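Local coordinates for protein IWS1 (Encephalitozoon cuniculi, PDB 2XPP) that probably acts as a transcription factor in RNA polymerase II regulation, perhaps in both TBP recruitment and post-recruitment steps, at residues L7-Q18 and S56-I66; L91-L101 and L130-V138. One frame throughout, in Å; residues are numbered along the deposited sequence.

Contact 1 (L7-Q18 and S56-I66); sequences LEISRSLKKRMQ and SLLDEGILDEI
The amine of K14 is gripped from several directions by the 56-66 segment. K14 NZ gives a hydrogen bond to the backbone O of E60 at 2.9 Å, in the carbonyl plane and on a lone pair. K14 NZ also makes a salt bridge to E65 OE1 at 2.8 Å, on the syn side but tilted out of the carboxylate plane. A water that accepts from NZ passes the contact on to OD2 of D64. The site lies where helix 54-59 ends in a Schellman motif with G61 as the C-prime residue. The N-terminal helix packs across this helix end and the start of helix 62-70. The axes of 7-18 and 62-66 run at 23° to each other, in the same direction. K14 reaches the turn because its chain runs extended and bends only at chi4 (82°).

E65 shares its carboxylate between two residues. E65 OE2 accepts from NE2 of Q18 at 3.0 Å, from above the carboxylate plane. This should hold the group in place beside the lysine. At the other end R11 takes E60 side-on, one nitrogen to each oxygen. R11 NE lies 2.7 Å from E60 OE1, in a nearly straight bond. The second bond, R11 NH2 to E60 OE2, is more bent. The two planes stand 73° apart, so this is not a coplanar pair.

Beneath these charges the packing is mostly apolar. L13 meets L57, and both L13 and I62 also touch L48 of helix 36-48. S10 fits closely over S56 and L57, its hydroxyl bonded back to the O of V6. M17 crosses I62 at about a right angle, with M17 SD 3.9 Å from I62 CD1.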
loop_
_atom_site.group_PDB
_atom_site.type_symbol
_atom_site.label_atom_id
_atom_site.label_comp_id
_atom_site.label_asym_id
_atom_site.label_seq_id
_atom_site.Cartn_x
_atom_site.Cartn_y
_atom_site.Cartn_z
ATOM N N LEU A 7 16.755 -10.132 -8.142
ATOM C CA LEU A 7 16.847 -9.483 -6.822
ATOM C C LEU A 7 17.475 -8.079 -6.861
ATOM O O LEU A 7 16.985 -7.169 -6.165
ATOM C CB LEU A 7 17.527 -10.407 -5.777
ATOM C CG LEU A 7 16.563 -11.531 -5.298
ATOM C CD1 LEU A 7 17.308 -12.567 -4.529
ATOM C CD2 LEU A 7 15.298 -11.069 -4.498
ATOM N N GLU A 8 18.490 -7.871 -7.694
ATOM C CA GLU A 8 19.127 -6.565 -7.806
ATOM C C GLU A 8 18.122 -5.564 -8.340
ATOM O O GLU A 8 18.043 -4.417 -7.871
ATOM C CB GLU A 8 20.350 -6.638 -8.703
ATOM C CG GLU A 8 21.517 -7.363 -8.056
ATOM C CD GLU A 8 22.607 -7.838 -9.043
ATOM O OE1 GLU A 8 22.608 -7.441 -10.240
ATOM O OE2 GLU A 8 23.488 -8.609 -8.609
ATOM N N ILE A 9 17.352 -5.991 -9.340
ATOM C CA ILE A 9 16.322 -5.097 -9.893
ATOM C C ILE A 9 15.283 -4.730 -8.835
ATOM O O ILE A 9 14.920 -3.576 -8.676
ATOM C CB ILE A 9 15.667 -5.672 -11.196
ATOM C CG1 ILE A 9 16.688 -5.662 -12.323
ATOM C CG2 ILE A 9 14.441 -4.786 -11.578
ATOM C CD1 ILE A 9 16.447 -6.660 -13.416
ATOM N N SER A 10 14.827 -5.721 -8.080
ATOM C CA SER A 10 13.772 -5.477 -7.118
ATOM C C SER A 10 14.293 -4.598 -5.990
ATOM O O SER A 10 13.598 -3.663 -5.560
ATOM C CB SER A 10 13.223 -6.798 -6.578
ATOM O OG SER A 10 12.643 -7.564 -7.624
ATOM N N ARG A 11 15.513 -4.862 -5.523
ATOM C CA ARG A 11 16.112 -4.034 -4.461
ATOM C C ARG A 11 16.317 -2.586 -4.912
ATOM O O ARG A 11 16.067 -1.663 -4.138
ATOM C CB ARG A 11 17.418 -4.646 -3.964
ATOM C CG ARG A 11 17.150 -5.911 -3.160
ATOM C CD ARG A 11 18.390 -6.714 -2.734
ATOM N NE ARG A 11 17.918 -7.942 -2.067
ATOM C CZ ARG A 11 18.583 -9.087 -1.953
ATOM N NH1 ARG A 11 19.794 -9.226 -2.494
ATOM N NH2 ARG A 11 18.019 -10.131 -1.323
ATOM N N SER A 12 16.747 -2.392 -6.159
ATOM C CA SER A 12 16.849 -1.036 -6.757
ATOM C C SER A 12 15.506 -0.257 -6.799
ATOM O O SER A 12 15.445 0.920 -6.409
ATOM C CB SER A 12 17.497 -1.124 -8.150
ATOM O OG SER A 12 17.385 0.114 -8.848
ATOM N N LEU A 13 14.453 -0.922 -7.263
ATOM C CA LEU A 13 13.123 -0.313 -7.288
ATOM C C LEU A 13 12.645 0.033 -5.882
ATOM O O LEU A 13 12.145 1.131 -5.668
ATOM C CB LEU A 13 12.127 -1.213 -8.016
ATOM C CG LEU A 13 10.780 -0.544 -8.315
ATOM C CD1 LEU A 13 10.978 0.694 -9.161
ATOM C CD2 LEU A 13 9.830 -1.534 -9.018
ATOM N N LYS A 14 12.873 -0.881 -4.922
ATOM C CA LYS A 14 12.527 -0.665 -3.517
ATOM C C LYS A 14 13.227 0.606 -3.009
ATOM O O LYS A 14 12.573 1.489 -2.440
ATOM C CB LYS A 14 12.945 -1.881 -2.694
ATOM C CG LYS A 14 12.482 -1.799 -1.198
ATOM C CD LYS A 14 12.991 -2.992 -0.383
ATOM C CE LYS A 14 12.603 -2.844 1.103
ATOM N NZ LYS A 14 11.186 -3.315 1.264
ATOM N N LYS A 15 14.529 0.728 -3.260
ATOM C CA LYS A 15 15.286 1.898 -2.798
ATOM C C LYS A 15 14.787 3.181 -3.474
ATOM O O LYS A 15 14.702 4.251 -2.824
ATOM C CB LYS A 15 16.785 1.685 -3.056
ATOM C CG LYS A 15 17.660 2.904 -2.695
ATOM C CD LYS A 15 19.138 2.670 -3.016
ATOM C CE LYS A 15 20.060 3.603 -2.223
ATOM N NZ LYS A 15 19.435 4.933 -1.971
ATOM N N ARG A 16 14.431 3.077 -4.749
ATOM C CA ARG A 16 13.910 4.240 -5.453
ATOM C C ARG A 16 12.610 4.744 -4.808
ATOM O O ARG A 16 12.436 5.966 -4.586
ATOM C CB ARG A 16 13.665 3.913 -6.909
ATOM C CG ARG A 16 13.288 5.121 -7.733
ATOM C CD ARG A 16 13.186 4.729 -9.207
ATOM N NE ARG A 16 12.576 5.825 -9.946
ATOM C CZ ARG A 16 12.099 5.728 -11.179
ATOM N NH1 ARG A 16 12.175 4.563 -11.849
ATOM N NH2 ARG A 16 11.559 6.807 -11.741
ATOM N N MET A 17 11.720 3.802 -4.470
ATOM C CA MET A 17 10.435 4.148 -3.862
ATOM C C MET A 17 10.655 4.730 -2.486
ATOM O O MET A 17 9.995 5.724 -2.141
ATOM C CB MET A 17 9.533 2.934 -3.754
ATOM C CG MET A 17 8.931 2.602 -5.093
ATOM S SD MET A 17 7.663 1.289 -4.951
ATOM C CE MET A 17 6.242 2.311 -4.498
ATOM N N GLN A 18 11.617 4.166 -1.736
ATOM C CA GLN A 18 11.961 4.687 -0.413
ATOM C C GLN A 18 12.475 6.119 -0.495
ATOM O O GLN A 18 12.105 6.962 0.323
ATOM C CB GLN A 18 13.066 3.838 0.245
ATOM C CG GLN A 18 12.572 2.495 0.774
ATOM C CD GLN A 18 13.713 1.632 1.296
ATOM O OE1 GLN A 18 14.895 1.993 1.145
ATOM N NE2 GLN A 18 13.380 0.492 1.899
ATOM N N SER A 56 9.833 -11.595 -6.652
ATOM C CA SER A 56 11.021 -10.979 -6.060
ATOM C C SER A 56 10.648 -9.710 -5.330
ATOM O O SER A 56 11.118 -9.464 -4.218
ATOM C CB SER A 56 12.062 -10.629 -7.116
ATOM O OG SER A 56 12.596 -11.788 -7.695
ATOM N N LEU A 57 9.779 -8.888 -5.938
ATOM C CA LEU A 57 9.318 -7.672 -5.296
ATOM C C LEU A 57 8.603 -7.985 -3.960
ATOM O O LEU A 57 8.868 -7.328 -2.937
ATOM C CB LEU A 57 8.424 -6.861 -6.254
ATOM C CG LEU A 57 9.131 -6.177 -7.414
ATOM C CD1 LEU A 57 8.069 -5.711 -8.389
ATOM C CD2 LEU A 57 9.975 -4.996 -6.939
ATOM N N LEU A 58 7.739 -8.994 -3.954
ATOM C CA LEU A 58 6.979 -9.323 -2.748
ATOM C C LEU A 58 7.951 -9.855 -1.689
ATOM O O LEU A 58 7.864 -9.468 -0.515
ATOM C CB LEU A 58 5.902 -10.361 -3.053
ATOM C CG LEU A 58 4.730 -9.837 -3.882
ATOM C CD1 LEU A 58 3.815 -10.986 -4.300
ATOM C CD2 LEU A 58 3.946 -8.737 -3.046
ATOM N N ASP A 59 8.890 -10.707 -2.124
ATOM C CA ASP A 59 9.911 -11.299 -1.239
ATOM C C ASP A 59 10.815 -10.229 -0.614
ATOM O O ASP A 59 11.285 -10.390 0.534
ATOM C CB ASP A 59 10.791 -12.315 -1.982
ATOM C CG ASP A 59 10.098 -13.638 -2.228
ATOM O OD1 ASP A 59 8.985 -13.850 -1.706
ATOM O OD2 ASP A 59 10.690 -14.502 -2.929
ATOM N N GLU A 60 11.072 -9.159 -1.365
ATOM C CA GLU A 60 11.898 -8.075 -0.891
ATOM C C GLU A 60 11.123 -7.010 -0.121
ATOM O O GLU A 60 11.686 -5.963 0.212
ATOM C CB GLU A 60 12.729 -7.449 -2.015
ATOM C CG GLU A 60 13.870 -8.378 -2.526
ATOM C CD GLU A 60 14.833 -8.874 -1.417
ATOM O OE1 GLU A 60 15.509 -8.039 -0.769
ATOM O OE2 GLU A 60 14.924 -10.103 -1.188
ATOM N N GLY A 61 9.846 -7.279 0.168
ATOM C CA GLY A 61 9.045 -6.390 1.059
ATOM C C GLY A 61 8.528 -5.133 0.386
ATOM O O GLY A 61 8.298 -4.105 1.040
ATOM N N ILE A 62 8.270 -5.214 -0.924
ATOM C CA ILE A 62 7.846 -4.011 -1.646
ATOM C C ILE A 62 6.492 -3.509 -1.100
ATOM O O ILE A 62 6.124 -2.331 -1.327
ATOM C CB ILE A 62 7.763 -4.226 -3.194
ATOM C CG1 ILE A 62 7.791 -2.890 -3.969
ATOM C CG2 ILE A 62 6.482 -4.984 -3.554
ATOM C CD1 ILE A 62 9.079 -2.114 -3.795
ATOM N N LEU A 63 5.716 -4.376 -0.450
ATOM C CA LEU A 63 4.464 -3.914 0.115
ATOM C C LEU A 63 4.670 -2.828 1.151
ATOM O O LEU A 63 3.757 -1.994 1.345
ATOM C CB LEU A 63 3.561 -5.054 0.680
ATOM C CG LEU A 63 3.104 -6.010 -0.406
ATOM C CD1 LEU A 63 2.364 -7.204 0.233
ATOM C CD2 LEU A 63 2.205 -5.357 -1.484
ATOM N N ASP A 64 5.828 -2.827 1.822
ATOM C CA ASP A 64 6.166 -1.755 2.789
ATOM C C ASP A 64 6.213 -0.398 2.093
ATOM O O ASP A 64 5.691 0.601 2.644
ATOM C CB ASP A 64 7.547 -2.000 3.439
ATOM C CG ASP A 64 7.597 -3.235 4.330
ATOM O OD1 ASP A 64 6.594 -3.964 4.507
ATOM O OD2 ASP A 64 8.696 -3.481 4.864
ATOM N N GLU A 65 6.835 -0.330 0.907
ATOM C CA GLU A 65 6.981 0.955 0.174
ATOM C C GLU A 65 5.640 1.355 -0.435
ATOM O O GLU A 65 5.277 2.540 -0.428
ATOM C CB GLU A 65 8.033 0.863 -0.948
ATOM C CG GLU A 65 9.457 0.967 -0.355
ATOM C CD GLU A 65 9.804 -0.198 0.553
ATOM O OE1 GLU A 65 9.500 -1.380 0.225
ATOM O OE2 GLU A 65 10.394 0.051 1.621
ATOM N N ILE A 66 4.892 0.365 -0.944
ATOM C CA ILE A 66 3.558 0.676 -1.490
ATOM C C ILE A 66 2.666 1.274 -0.378
ATOM O O ILE A 66 2.021 2.328 -0.579
ATOM C CB ILE A 66 2.908 -0.517 -2.167
ATOM C CG1 ILE A 66 3.701 -0.836 -3.454
ATOM C CG2 ILE A 66 1.444 -0.163 -2.551
ATOM C CD1 ILE A 66 3.282 -2.249 -4.058
HETATM O O HOH W 1 10.965 -1.348 3.836
HETATM O O HOH W 2 10.893 -4.469 3.740
#

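Contact 2 (L91-L101 and L130-V138); sequences LKTMKIHKEHL and LVQKWTNEV
L101 lays its CD2 methyl over one face of the W134 indole. L101 CD2 sits 3.9 Å from the centroid of the W134 six-membered ring, a CH-pi contact 20° off the ring normal. I96 adds CG2 over the same face, offset toward the rim, and brings CD1 to 3.7 Å from CZ2 of W134. L130, one helical turn before W134, lies against the opposite face through CG. L91 closes the edge, with CB near the ring plane. The indole is thus held between L130 of its own helix and the L101 and I96 side chains, inside the helical bundle of the TFIIS N-terminal type. V110 of helix 106-115 also touches W134, L130 and L91.

The ring nitrogen is served by a water in the indole plane. This water accepts from W134 NE1 at 2.9 Å and from K133 NZ. It donates to the backbone O of L91 and of M94, so four groups surround it. K133 runs fully extended, its chi1 at -179°, which carries K133 NZ to 2.7 Å from the O of K92.

E137 lies against the start of helix 98-104, where H97 holds the N-cap position. E137 OE1 takes a weak hydrogen bond from H97 ND1 at 3.5 Å. The carboxylate there would probably be favoured by the positive end of the helix dipole. Apolar packing round W134 and the polar side chain of E137 share the contact, and one bridging water satisfies the indole N-H.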
loop_
_atom_site.group_PDB
_atom_site.type_symbol
_atom_site.label_atom_id
_atom_site.label_comp_id
_atom_site.label_asym_id
_atom_site.label_seq_id
_atom_site.Cartn_x
_atom_site.Cartn_y
_atom_site.Cartn_z
ATOM N N LEU A 91 -1.786 -3.192 -6.547
ATOM C CA LEU A 91 -2.040 -4.193 -5.492
ATOM C C LEU A 91 -3.026 -5.275 -5.954
ATOM O O LEU A 91 -2.851 -6.449 -5.624
ATOM C CB LEU A 91 -2.568 -3.475 -4.250
ATOM C CG LEU A 91 -1.511 -2.665 -3.508
ATOM C CD1 LEU A 91 -2.181 -1.838 -2.502
ATOM C CD2 LEU A 91 -0.451 -3.556 -2.826
ATOM N N LYS A 92 -4.019 -4.887 -6.750
ATOM C CA LYS A 92 -5.064 -5.808 -7.198
ATOM C C LYS A 92 -4.463 -6.912 -8.070
ATOM O O LYS A 92 -4.998 -8.059 -8.133
ATOM C CB LYS A 92 -6.132 -5.055 -8.020
ATOM C CG LYS A 92 -7.240 -5.903 -8.472
ATOM C CD LYS A 92 -8.314 -4.990 -9.034
ATOM C CE LYS A 92 -8.931 -5.548 -10.282
ATOM N NZ LYS A 92 -9.970 -4.577 -10.752
ATOM N N THR A 93 -3.358 -6.579 -8.737
ATOM C CA THR A 93 -2.731 -7.488 -9.700
ATOM C C THR A 93 -1.747 -8.466 -9.060
ATOM O O THR A 93 -1.281 -9.383 -9.744
ATOM C CB THR A 93 -1.964 -6.761 -10.853
ATOM O OG1 THR A 93 -0.747 -6.188 -10.371
ATOM C CG2 THR A 93 -2.828 -5.685 -11.556
ATOM N N MET A 94 -1.410 -8.251 -7.798
ATOM C CA MET A 94 -0.358 -9.043 -7.134
ATOM C C MET A 94 -0.882 -10.271 -6.394
ATOM O O MET A 94 -1.973 -10.222 -5.785
ATOM C CB MET A 94 0.402 -8.130 -6.155
ATOM C CG MET A 94 1.256 -7.157 -6.898
ATOM S SD MET A 94 1.959 -5.991 -5.727
ATOM C CE MET A 94 3.407 -5.483 -6.623
ATOM N N LYS A 95 -0.118 -11.383 -6.443
ATOM C CA LYS A 95 -0.525 -12.605 -5.750
ATOM C C LYS A 95 -0.089 -12.502 -4.272
ATOM O O LYS A 95 0.895 -13.113 -3.861
ATOM C CB LYS A 95 0.072 -13.856 -6.414
ATOM C CG LYS A 95 -0.494 -14.085 -7.801
ATOM C CD LYS A 95 -0.047 -15.385 -8.440
ATOM C CE LYS A 95 -0.570 -15.482 -9.875
ATOM N NZ LYS A 95 -0.165 -16.752 -10.616
ATOM N N ILE A 96 -0.898 -11.768 -3.511
ATOM C CA ILE A 96 -0.626 -11.407 -2.111
ATOM C C ILE A 96 -1.258 -12.397 -1.148
ATOM O O ILE A 96 -2.469 -12.671 -1.219
ATOM C CB ILE A 96 -1.065 -9.959 -1.871
ATOM C CG1 ILE A 96 -0.130 -8.997 -2.640
ATOM C CG2 ILE A 96 -1.059 -9.633 -0.407
ATOM C CD1 ILE A 96 -0.663 -7.531 -2.712
ATOM N N HIS A 97 -0.448 -12.935 -0.251
ATOM C CA HIS A 97 -0.908 -13.993 0.615
ATOM C C HIS A 97 -0.759 -13.550 2.058
ATOM O O HIS A 97 -0.207 -12.482 2.340
ATOM C CB HIS A 97 -0.154 -15.313 0.338
ATOM C CG HIS A 97 -0.311 -15.815 -1.077
ATOM N ND1 HIS A 97 -1.500 -15.736 -1.777
ATOM C CD2 HIS A 97 0.585 -16.367 -1.929
ATOM C CE1 HIS A 97 -1.334 -16.238 -2.990
ATOM N NE2 HIS A 97 -0.078 -16.632 -3.107
ATOM N N LYS A 98 -1.255 -14.386 2.972
ATOM C CA LYS A 98 -1.244 -14.041 4.396
ATOM C C LYS A 98 0.078 -13.464 4.916
ATOM O O LYS A 98 0.078 -12.450 5.599
ATOM C CB LYS A 98 -1.648 -15.297 5.175
ATOM C CG LYS A 98 -1.515 -15.149 6.692
ATOM C CD LYS A 98 -1.839 -16.479 7.403
ATOM C CE LYS A 98 -0.877 -17.622 7.053
ATOM N NZ LYS A 98 -1.419 -18.533 5.981
ATOM N N GLU A 99 1.194 -14.125 4.614
ATOM C CA GLU A 99 2.499 -13.729 5.143
ATOM C C GLU A 99 2.929 -12.370 4.656
ATOM O O GLU A 99 3.447 -11.565 5.434
ATOM C CB GLU A 99 3.565 -14.788 4.824
ATOM C CG GLU A 99 3.287 -16.174 5.466
ATOM C CD GLU A 99 2.303 -17.073 4.680
ATOM O OE1 GLU A 99 1.839 -16.717 3.527
ATOM O OE2 GLU A 99 1.996 -18.157 5.256
ATOM N N HIS A 100 2.664 -12.065 3.384
ATOM C CA HIS A 100 2.934 -10.740 2.837
ATOM C C HIS A 100 2.157 -9.638 3.576
ATOM O O HIS A 100 2.694 -8.556 3.821
ATOM C CB HIS A 100 2.510 -10.661 1.356
ATOM C CG HIS A 100 3.171 -11.674 0.481
ATOM N ND1 HIS A 100 2.468 -12.475 -0.398
ATOM C CD2 HIS A 100 4.480 -11.955 0.288
ATOM C CE1 HIS A 100 3.317 -13.260 -1.038
ATOM N NE2 HIS A 100 4.550 -12.961 -0.637
ATOM N N LEU A 101 0.894 -9.926 3.893
ATOM C CA LEU A 101 0.012 -8.957 4.565
ATOM C C LEU A 101 0.417 -8.750 6.032
ATOM O O LEU A 101 0.479 -7.598 6.511
ATOM C CB LEU A 101 -1.433 -9.435 4.469
ATOM C CG LEU A 101 -1.991 -9.423 3.035
ATOM C CD1 LEU A 101 -3.284 -10.201 2.979
ATOM C CD2 LEU A 101 -2.122 -7.941 2.529
ATOM N N LEU A 130 -10.523 -4.846 -2.651
ATOM C CA LEU A 130 -9.224 -5.370 -2.325
ATOM C C LEU A 130 -9.252 -5.981 -0.897
ATOM O O LEU A 130 -8.700 -7.074 -0.662
ATOM C CB LEU A 130 -8.213 -4.228 -2.423
ATOM C CG LEU A 130 -6.760 -4.560 -2.508
ATOM C CD1 LEU A 130 -6.465 -5.591 -3.636
ATOM C CD2 LEU A 130 -5.994 -3.232 -2.801
ATOM N N VAL A 131 -9.913 -5.301 0.050
ATOM C CA VAL A 131 -10.072 -5.867 1.411
ATOM C C VAL A 131 -10.826 -7.181 1.303
ATOM O O VAL A 131 -10.474 -8.180 1.940
ATOM C CB VAL A 131 -10.822 -4.899 2.390
ATOM C CG1 VAL A 131 -11.201 -5.570 3.742
ATOM C CG2 VAL A 131 -10.007 -3.674 2.663
ATOM N N GLN A 132 -11.901 -7.222 0.512
ATOM C CA GLN A 132 -12.656 -8.464 0.424
ATOM C C GLN A 132 -11.833 -9.588 -0.204
ATOM O O GLN A 132 -12.011 -10.726 0.179
ATOM C CB GLN A 132 -13.983 -8.261 -0.337
ATOM C CG GLN A 132 -14.931 -7.387 0.526
ATOM C CD GLN A 132 -14.938 -7.791 2.041
ATOM O OE1 GLN A 132 -14.396 -7.059 2.885
ATOM N NE2 GLN A 132 -15.536 -8.946 2.356
ATOM N N LYS A 133 -10.978 -9.261 -1.173
ATOM C CA LYS A 133 -10.098 -10.262 -1.797
ATOM C C LYS A 133 -9.115 -10.827 -0.775
ATOM O O LYS A 133 -8.971 -12.067 -0.630
ATOM C CB LYS A 133 -9.280 -9.619 -2.918
ATOM C CG LYS A 133 -8.334 -10.626 -3.645
ATOM C CD LYS A 133 -7.595 -9.904 -4.796
ATOM C CE LYS A 133 -6.612 -10.836 -5.478
ATOM N NZ LYS A 133 -5.948 -10.040 -6.557
ATOM N N TRP A 134 -8.438 -9.930 -0.089
ATOM C CA TRP A 134 -7.437 -10.337 0.928
ATOM C C TRP A 134 -8.059 -11.029 2.130
ATOM O O TRP A 134 -7.385 -11.843 2.801
ATOM C CB TRP A 134 -6.644 -9.141 1.387
ATOM C CG TRP A 134 -5.785 -8.573 0.291
ATOM C CD1 TRP A 134 -5.488 -9.158 -0.913
ATOM C CD2 TRP A 134 -5.144 -7.307 0.302
ATOM N NE1 TRP A 134 -4.684 -8.298 -1.664
ATOM C CE2 TRP A 134 -4.474 -7.157 -0.937
ATOM C CE3 TRP A 134 -5.092 -6.261 1.228
ATOM C CZ2 TRP A 134 -3.714 -6.004 -1.255
ATOM C CZ3 TRP A 134 -4.332 -5.115 0.902
ATOM C CH2 TRP A 134 -3.661 -5.012 -0.328
ATOM N N THR A 135 -9.333 -10.722 2.434
ATOM C CA THR A 135 -10.030 -11.475 3.527
ATOM C C THR A 135 -10.062 -12.973 3.278
ATOM O O THR A 135 -10.041 -13.754 4.236
ATOM C CB THR A 135 -11.442 -10.907 3.841
ATOM O OG1 THR A 135 -11.288 -9.527 4.197
ATOM C CG2 THR A 135 -12.142 -11.705 4.973
ATOM N N ASN A 136 -10.100 -13.383 2.011
ATOM C CA ASN A 136 -9.981 -14.789 1.683
ATOM C C ASN A 136 -8.740 -15.442 2.258
ATOM O O ASN A 136 -8.798 -16.638 2.547
ATOM C CB ASN A 136 -10.031 -15.047 0.181
ATOM C CG ASN A 136 -11.400 -14.845 -0.391
ATOM O OD1 ASN A 136 -12.343 -15.463 0.037
ATOM N ND2 ASN A 136 -11.505 -13.960 -1.364
ATOM N N GLU A 137 -7.639 -14.693 2.387
ATOM C CA GLU A 137 -6.379 -15.232 2.954
ATOM C C GLU A 137 -6.545 -15.584 4.414
ATOM O O GLU A 137 -5.817 -16.444 4.962
ATOM C CB GLU A 137 -5.212 -14.267 2.746
ATOM C CG GLU A 137 -4.999 -13.877 1.287
ATOM C CD GLU A 137 -4.691 -15.062 0.361
ATOM O OE1 GLU A 137 -3.865 -15.914 0.733
ATOM O OE2 GLU A 137 -5.281 -15.129 -0.750
ATOM N N VAL A 138 -7.520 -14.969 5.071
ATOM C CA VAL A 138 -7.884 -15.439 6.426
ATOM C C VAL A 138 -8.476 -16.865 6.444
ATOM O O VAL A 138 -8.241 -17.648 7.383
ATOM C CB VAL A 138 -8.798 -14.417 7.111
ATOM C CG1 VAL A 138 -9.362 -14.952 8.456
ATOM C CG2 VAL A 138 -8.001 -13.141 7.344
HETATM O O HOH W 3 -4.063 -8.665 -4.500
#

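The chain begins with helix 5-30. It turns back through helix 36-48, and contact 1 closes this first loop by bringing 56-66 against 7-18. Contact 2 opens only later, at 91-101, and closes on the last helix at 130-138 after passing through helix 106-115. The two loops stand in series; they neither nest nor cross. Their centres lie about 18 Å apart, yet they touch. L63 packs on L91 and H100, and L58 packs on H100 and on the backbone O of K95. Helices 54-59 and 62-70 thus form a middle layer between the N-terminal helix and the 91-101 segment, which in turn meets the C-terminal helix.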